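Local coordinates for protein pantothenate synthetase (Francisella tularensis subsp. tularensis, PDB 3N8H) that probably catalyses the ATP-dependent condensation of pantoate with beta-alanine to pantothenate, by way of a pantoyl-adenylate intermediate, at residues 192-195 and 196-200; 11-14 and 15-19; 160-163 and 164-167. One frame throughout, in Å; residues are numbered along the deposited sequence.

In the fold
Along the chain the order is contact 2, contact 3, contact 1. Contact 2 lies on helix 10-18, which follows strand 5-7, an outermost strand of the parallel sheet. Contact 3 closes helix 154-166, the crossover between neighbouring strands 146-150 and 172-176 of that sheet. Contact 1 starts helix 196-210, beyond the last parallel strand and ahead of the antiparallel sheet. The centres of contacts 2 and 3 are about 25 Å apart. Contact 1 lies across the chain's centre from both, about 41 Å from contact 2 and 37 Å from contact 3, centre to centre. Contact 3 lies at the homodimer interface, while no other protein chain of the assembly touches contacts 1 and 2.

Contact 1: residues 192-195 and 196-200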
# COMPACT_ATOMS: atom_id res chain seq x y z
N LYS A 192 15.18 10.97 -25.80
CA LYS A 192 16.63 11.21 -25.90
C LYS A 192 17.33 10.00 -26.52
O LYS A 192 18.48 10.09 -26.93
CB LYS A 192 17.24 11.57 -24.54
CG LYS A 192 16.74 12.90 -23.98
CD LYS A 192 16.61 12.88 -22.46
CE LYS A 192 15.64 13.96 -21.98
NZ LYS A 192 16.30 14.87 -21.03
N ASN A 193 16.62 8.87 -26.57
CA ASN A 193 17.16 7.65 -27.14
C ASN A 193 16.87 7.53 -28.63
O ASN A 193 17.37 6.62 -29.29
CB ASN A 193 16.64 6.42 -26.39
CG ASN A 193 17.32 6.24 -25.04
OD1 ASN A 193 18.37 6.84 -24.77
ND2 ASN A 193 16.74 5.41 -24.17
N LEU A 194 16.10 8.47 -29.16
CA LEU A 194 15.79 8.48 -30.60
C LEU A 194 16.95 9.02 -31.42
O LEU A 194 17.51 10.08 -31.11
CB LEU A 194 14.57 9.35 -30.89
CG LEU A 194 13.23 8.98 -30.27
CD1 LEU A 194 12.25 10.17 -30.50
CD2 LEU A 194 12.70 7.68 -30.86
N THR A 195 17.29 8.31 -32.49
CA THR A 195 18.27 8.81 -33.44
C THR A 195 17.63 9.92 -34.27
O THR A 195 16.44 10.21 -34.13
CB THR A 195 18.77 7.72 -34.40
OG1 THR A 195 17.70 7.32 -35.27
CG2 THR A 195 19.28 6.51 -33.61
N SER A 196 18.43 10.53 -35.13
CA SER A 196 17.96 11.58 -36.02
C SER A 196 16.86 11.10 -36.97
O SER A 196 15.86 11.80 -37.18
CB SER A 196 19.12 12.16 -36.82
OG SER A 196 19.93 11.11 -37.35
N THR A 197 17.04 9.91 -37.55
CA THR A 197 16.02 9.36 -38.44
C THR A 197 14.77 8.93 -37.66
O THR A 197 13.66 9.06 -38.17
CB THR A 197 16.54 8.19 -39.32
OG1 THR A 197 17.05 7.14 -38.50
CG2 THR A 197 17.63 8.67 -40.27
N ASP A 198 14.95 8.43 -36.43
CA ASP A 198 13.84 8.14 -35.53
C ASP A 198 12.99 9.40 -35.29
O ASP A 198 11.77 9.34 -35.29
CB ASP A 198 14.33 7.64 -34.17
CG ASP A 198 15.00 6.28 -34.25
OD1 ASP A 198 15.00 5.68 -35.34
OD2 ASP A 198 15.53 5.82 -33.21
N ILE A 199 13.67 10.51 -35.02
CA ILE A 199 13.02 11.80 -34.83
C ILE A 199 12.12 12.15 -36.00
O ILE A 199 11.05 12.72 -35.81
CB ILE A 199 14.08 12.94 -34.66
CG1 ILE A 199 14.85 12.77 -33.35
CG2 ILE A 199 13.41 14.30 -34.70
CD1 ILE A 199 13.97 12.84 -32.12
N GLU A 200 12.55 11.82 -37.21
CA GLU A 200 11.79 12.20 -38.40
C GLU A 200 10.57 11.29 -38.59
O GLU A 200 9.52 11.70 -39.07
CB GLU A 200 12.68 12.21 -39.65
CG GLU A 200 13.18 10.83 -40.08
CD GLU A 200 13.43 10.71 -41.58
OE1 GLU A 200 14.44 10.09 -41.97
OE2 GLU A 200 12.61 11.24 -42.37
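Leu-194 and Ile-199 form the tight apolar side of this helix start. Their side chains cross at about a right angle, with Leu-194 CD1 3.6 Å from Ile-199 CD1. The other methyl branch, Leu-194 CD2, lies on Asp-198 CB at 3.7 Å. Leu-194 is buried and also packs on Val-250 of strand 250-257. The polar side is built from Thr-195 and Asp-198, which lie nearer the solvent. Thr-195 is the N-cap of helix 196-210. Its chi1 of 68° tucks OG1 in over the first turn, where Thr-195 OG1 accepts from Asp-198 N at 3.2 Å. In return, Thr-195 N donates to Asp-198 OD2 at 3.1 Å, with a nearly straight N-H...O angle of 164°. The donor comes from above the carboxylate plane. These two reciprocal bonds make a capping box, a common way to close the N-terminal end of a helix. The first turn follows at once, with Ile-199 N bonded to Thr-195 O at 2.9 Å. Ile-199 CG1 lies against that same carbonyl oxygen. The positive end of the helix dipole would probably stabilise the charge of Asp-198. Ser-196 and Thr-197 are exposed on the solvent side. Ser-196 meets the preceding segment chiefly through its peptide link to Thr-195. Upstream, Asn-193 turns from the helix, and its ND2 donates to Thr-72 O.

Contact 2: residues 11-14 and 15-19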
# COMPACT_ATOMS: atom_id res chain seq x y z
N LYS A 11 17.40 9.84 5.71
CA LYS A 11 17.84 10.59 6.88
C LYS A 11 18.00 12.04 6.49
O LYS A 11 17.42 12.93 7.10
CB LYS A 11 19.18 10.03 7.40
CG LYS A 11 19.05 8.95 8.47
CD LYS A 11 18.03 7.88 8.07
CE LYS A 11 16.90 7.76 9.09
NZ LYS A 11 15.79 6.88 8.64
N GLN A 12 18.79 12.26 5.44
CA GLN A 12 19.03 13.60 4.96
C GLN A 12 17.75 14.32 4.56
O GLN A 12 17.61 15.54 4.75
CB GLN A 12 19.97 13.53 3.76
CG GLN A 12 21.02 14.59 3.76
CD GLN A 12 21.60 14.77 2.39
OE1 GLN A 12 21.81 13.79 1.66
NE2 GLN A 12 21.86 16.02 2.02
N PHE A 13 16.81 13.57 3.98
CA PHE A 13 15.55 14.17 3.59
C PHE A 13 14.61 14.45 4.78
O PHE A 13 13.94 15.49 4.82
CB PHE A 13 14.80 13.36 2.55
CG PHE A 13 13.53 14.02 2.12
CD1 PHE A 13 13.57 15.10 1.25
CD2 PHE A 13 12.31 13.63 2.66
CE1 PHE A 13 12.41 15.74 0.88
CE2 PHE A 13 11.15 14.29 2.31
CZ PHE A 13 11.20 15.35 1.41
N HIS A 14 14.55 13.52 5.73
CA HIS A 14 13.75 13.75 6.93
C HIS A 14 14.20 15.01 7.62
O HIS A 14 13.38 15.81 8.07
CB HIS A 14 13.83 12.58 7.89
CG HIS A 14 13.05 11.39 7.44
ND1 HIS A 14 11.79 11.49 6.89
CD2 HIS A 14 13.35 10.06 7.47
CE1 HIS A 14 11.35 10.28 6.60
NE2 HIS A 14 12.27 9.40 6.94
N SER A 15 15.52 15.20 7.68
CA SER A 15 16.10 16.38 8.28
C SER A 15 15.44 17.62 7.73
O SER A 15 14.77 18.36 8.44
CB SER A 15 17.61 16.44 8.03
OG SER A 15 18.30 15.40 8.70
N ILE A 16 15.62 17.84 6.43
CA ILE A 16 15.11 19.07 5.83
C ILE A 16 13.58 19.16 5.90
O ILE A 16 13.02 20.23 6.21
CB ILE A 16 15.66 19.26 4.40
CG1 ILE A 16 15.14 20.58 3.81
CG2 ILE A 16 15.33 18.07 3.52
CD1 ILE A 16 15.55 21.82 4.60
N ARG A 17 12.90 18.04 5.66
CA ARG A 17 11.44 18.01 5.68
C ARG A 17 10.90 18.42 7.05
O ARG A 17 9.96 19.20 7.15
CB ARG A 17 10.93 16.61 5.31
CG ARG A 17 9.41 16.48 5.27
CD ARG A 17 8.83 17.50 4.31
NE ARG A 17 7.37 17.53 4.36
CZ ARG A 17 6.67 18.14 5.32
NH1 ARG A 17 5.34 18.14 5.27
NH2 ARG A 17 7.29 18.74 6.34
N ASN A 18 11.52 17.88 8.10
CA ASN A 18 11.02 18.11 9.45
C ASN A 18 11.33 19.52 9.96
O ASN A 18 10.81 19.94 11.00
CB ASN A 18 11.54 17.05 10.41
CG ASN A 18 10.96 15.67 10.12
OD1 ASN A 18 9.95 15.55 9.42
ND2 ASN A 18 11.60 14.63 10.65
N SER A 19 12.15 20.24 9.20
CA SER A 19 12.52 21.61 9.55
C SER A 19 11.55 22.65 9.00
O SER A 19 11.64 23.83 9.34
CB SER A 19 13.93 21.92 9.05
OG SER A 19 14.37 20.94 8.13
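The Phe-13 ring meets two side chains from the next turn, both obliquely. Arg-17 CB approaches off-centre in a CH-pi contact, 4.3 Å from the Phe-13 ring centroid and 29° off the ring normal. Ile-16 CG2 lies 4.1 Å from Phe-13 CD1. Phe-93 also meets the ring, their planes inclined at about 35°. Phe-13 and Arg-17 share a chi1 of -178°, with CG anti to the backbone N, which sends the two side chains off alongside each other in the same direction. The guanidinium plane stands nearly perpendicular to the ring. Arg-17 NE and NH1 donate to Thr-142 O and Lys-143 O, so the arginine ties this helix to the end of helix 127-142. Ser-15 OG folds back to Lys-11 O at 3.1 Å, from above the carbonyl plane. Ser-15 N reaches the same Lys-11 O at 3.0 Å, giving it two donors. Arg-17 N and Asn-18 N continue the backbone ladder to Phe-13 O and His-14 O. These i to i+4 bonds are those of an alpha-helix. Helix 10-18 is amphipathic: Phe-13 and Ile-16 pack on strand 5-7 of the alpha/beta domain, while Lys-11 and Ser-15 are exposed.

Contact 3: residues 160-163 and 164-167; sequences IKQL and VKDF
Ile-160 opens the contact through its carbonyl oxygen: Ile-160 O accepts from Val-164 N at 3.0 Å. Ile-160 CG2 meets Val-164 CG2 loosely at 4.4 Å. Both side chains also pack on helix 127-142 and on Ile-173 of strand 172-176. Lys-161 takes part through its backbone: its O receives Lys-165 N, and the methylene CB of Lys-165 lies against it. The Lys-161 side chain turns from the second segment and rests on Ile-173 and Val-175.

Gln-162 carries the main polar contact. CG leaves anti to the backbone N (chi1 -175°), and the bend at chi2 (69°) swings the amide back over the next turn, to Asp-166. Gln-162 NE2 donates to Asp-166 OD2 at 2.8 Å, with an N-H...O angle of 168°. The acceptor lies in the amide plane, but the donor comes from above the carboxylate plane. The two planes are well turned from each other. NE2 also bonds Asp-103 of the second subunit. At the other end of the amide, a water donates to Gln-162 OE1 at 2.9 Å and accepts from Lys-165 NZ at 2.8 Å. That lysine also forms a salt bridge with Asp-103 of the second subunit.

Leu-163 O accepts from Phe-167 N at 3.1 Å. Leu-163 CD1 touches Phe-167 CD2 at 3.6 Å, the two side chains crossing obliquely. Phe-167 is the first residue to leave helical geometry. Its ring meets Lys-137 of the second subunit in a cation-pi contact.

This is the end of the helix in a beta-alpha-beta crossover. Asp-166 is buried, with OD1 in a salt bridge to Lys-137 of the second subunit. That lysine would probably stabilise the charged carboxylate, and the Gln-162 amide adds a hydrogen bond. Gln-162, Lys-165 and Asp-166 each bond the second subunit, so the network spans the dimer interface.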
# COMPACT_ATOMS: atom_id res chain seq x y z
N ILE A 160 -3.30 7.34 -9.42
CA ILE A 160 -2.74 8.02 -8.26
C ILE A 160 -3.86 8.73 -7.47
O ILE A 160 -3.80 8.84 -6.25
CB ILE A 160 -1.57 8.98 -8.66
CG1 ILE A 160 -0.34 8.17 -9.10
CG2 ILE A 160 -1.21 9.94 -7.51
CD1 ILE A 160 0.78 9.07 -9.65
N LYS A 161 -4.91 9.18 -8.16
CA LYS A 161 -6.02 9.84 -7.46
C LYS A 161 -6.72 8.79 -6.60
O LYS A 161 -7.14 9.08 -5.48
CB LYS A 161 -7.02 10.51 -8.43
CG LYS A 161 -6.48 11.74 -9.18
CD LYS A 161 -7.51 12.28 -10.19
CE LYS A 161 -7.19 13.71 -10.65
NZ LYS A 161 -8.14 14.16 -11.75
N GLN A 162 -6.79 7.56 -7.11
CA GLN A 162 -7.45 6.49 -6.35
C GLN A 162 -6.58 6.10 -5.14
O GLN A 162 -7.10 5.92 -4.04
CB GLN A 162 -7.72 5.27 -7.24
CG GLN A 162 -8.50 4.17 -6.53
CD GLN A 162 -9.94 4.58 -6.25
OE1 GLN A 162 -10.62 5.10 -7.12
NE2 GLN A 162 -10.39 4.34 -5.02
N LEU A 163 -5.28 6.02 -5.35
CA LEU A 163 -4.30 5.77 -4.28
C LEU A 163 -4.40 6.78 -3.13
O LEU A 163 -4.34 6.42 -1.96
CB LEU A 163 -2.90 5.84 -4.85
CG LEU A 163 -1.78 5.51 -3.86
CD1 LEU A 163 -1.66 3.99 -3.66
CD2 LEU A 163 -0.44 6.16 -4.30
N VAL A 164 -4.50 8.05 -3.48
CA VAL A 164 -4.52 9.14 -2.49
C VAL A 164 -5.81 9.08 -1.67
O VAL A 164 -5.81 9.30 -0.45
CB VAL A 164 -4.29 10.53 -3.19
CG1 VAL A 164 -4.86 11.69 -2.38
CG2 VAL A 164 -2.81 10.75 -3.47
N LYS A 165 -6.89 8.71 -2.34
CA LYS A 165 -8.20 8.54 -1.73
C LYS A 165 -8.25 7.33 -0.79
O LYS A 165 -8.74 7.40 0.35
CB LYS A 165 -9.22 8.35 -2.86
CG LYS A 165 -10.66 8.20 -2.38
CD LYS A 165 -11.58 7.83 -3.55
CE LYS A 165 -13.04 8.10 -3.22
NZ LYS A 165 -13.88 8.05 -4.45
N ASP A 166 -7.73 6.21 -1.27
CA ASP A 166 -7.84 4.92 -0.58
C ASP A 166 -6.95 4.86 0.64
O ASP A 166 -7.28 4.20 1.63
CB ASP A 166 -7.46 3.79 -1.52
CG ASP A 166 -8.69 3.08 -2.11
OD1 ASP A 166 -9.64 2.78 -1.35
OD2 ASP A 166 -8.68 2.83 -3.33
N PHE A 167 -5.82 5.56 0.59
CA PHE A 167 -4.92 5.51 1.73
C PHE A 167 -4.81 6.83 2.44
O PHE A 167 -3.79 7.15 3.06
CB PHE A 167 -3.56 4.94 1.28
CG PHE A 167 -3.71 3.57 0.69
CD1 PHE A 167 -4.11 2.51 1.51
CD2 PHE A 167 -3.55 3.35 -0.66
CE1 PHE A 167 -4.29 1.22 0.99
CE2 PHE A 167 -3.74 2.07 -1.20
CZ PHE A 167 -4.11 1.01 -0.38
O HOH W 1 -12.63 7.19 -6.86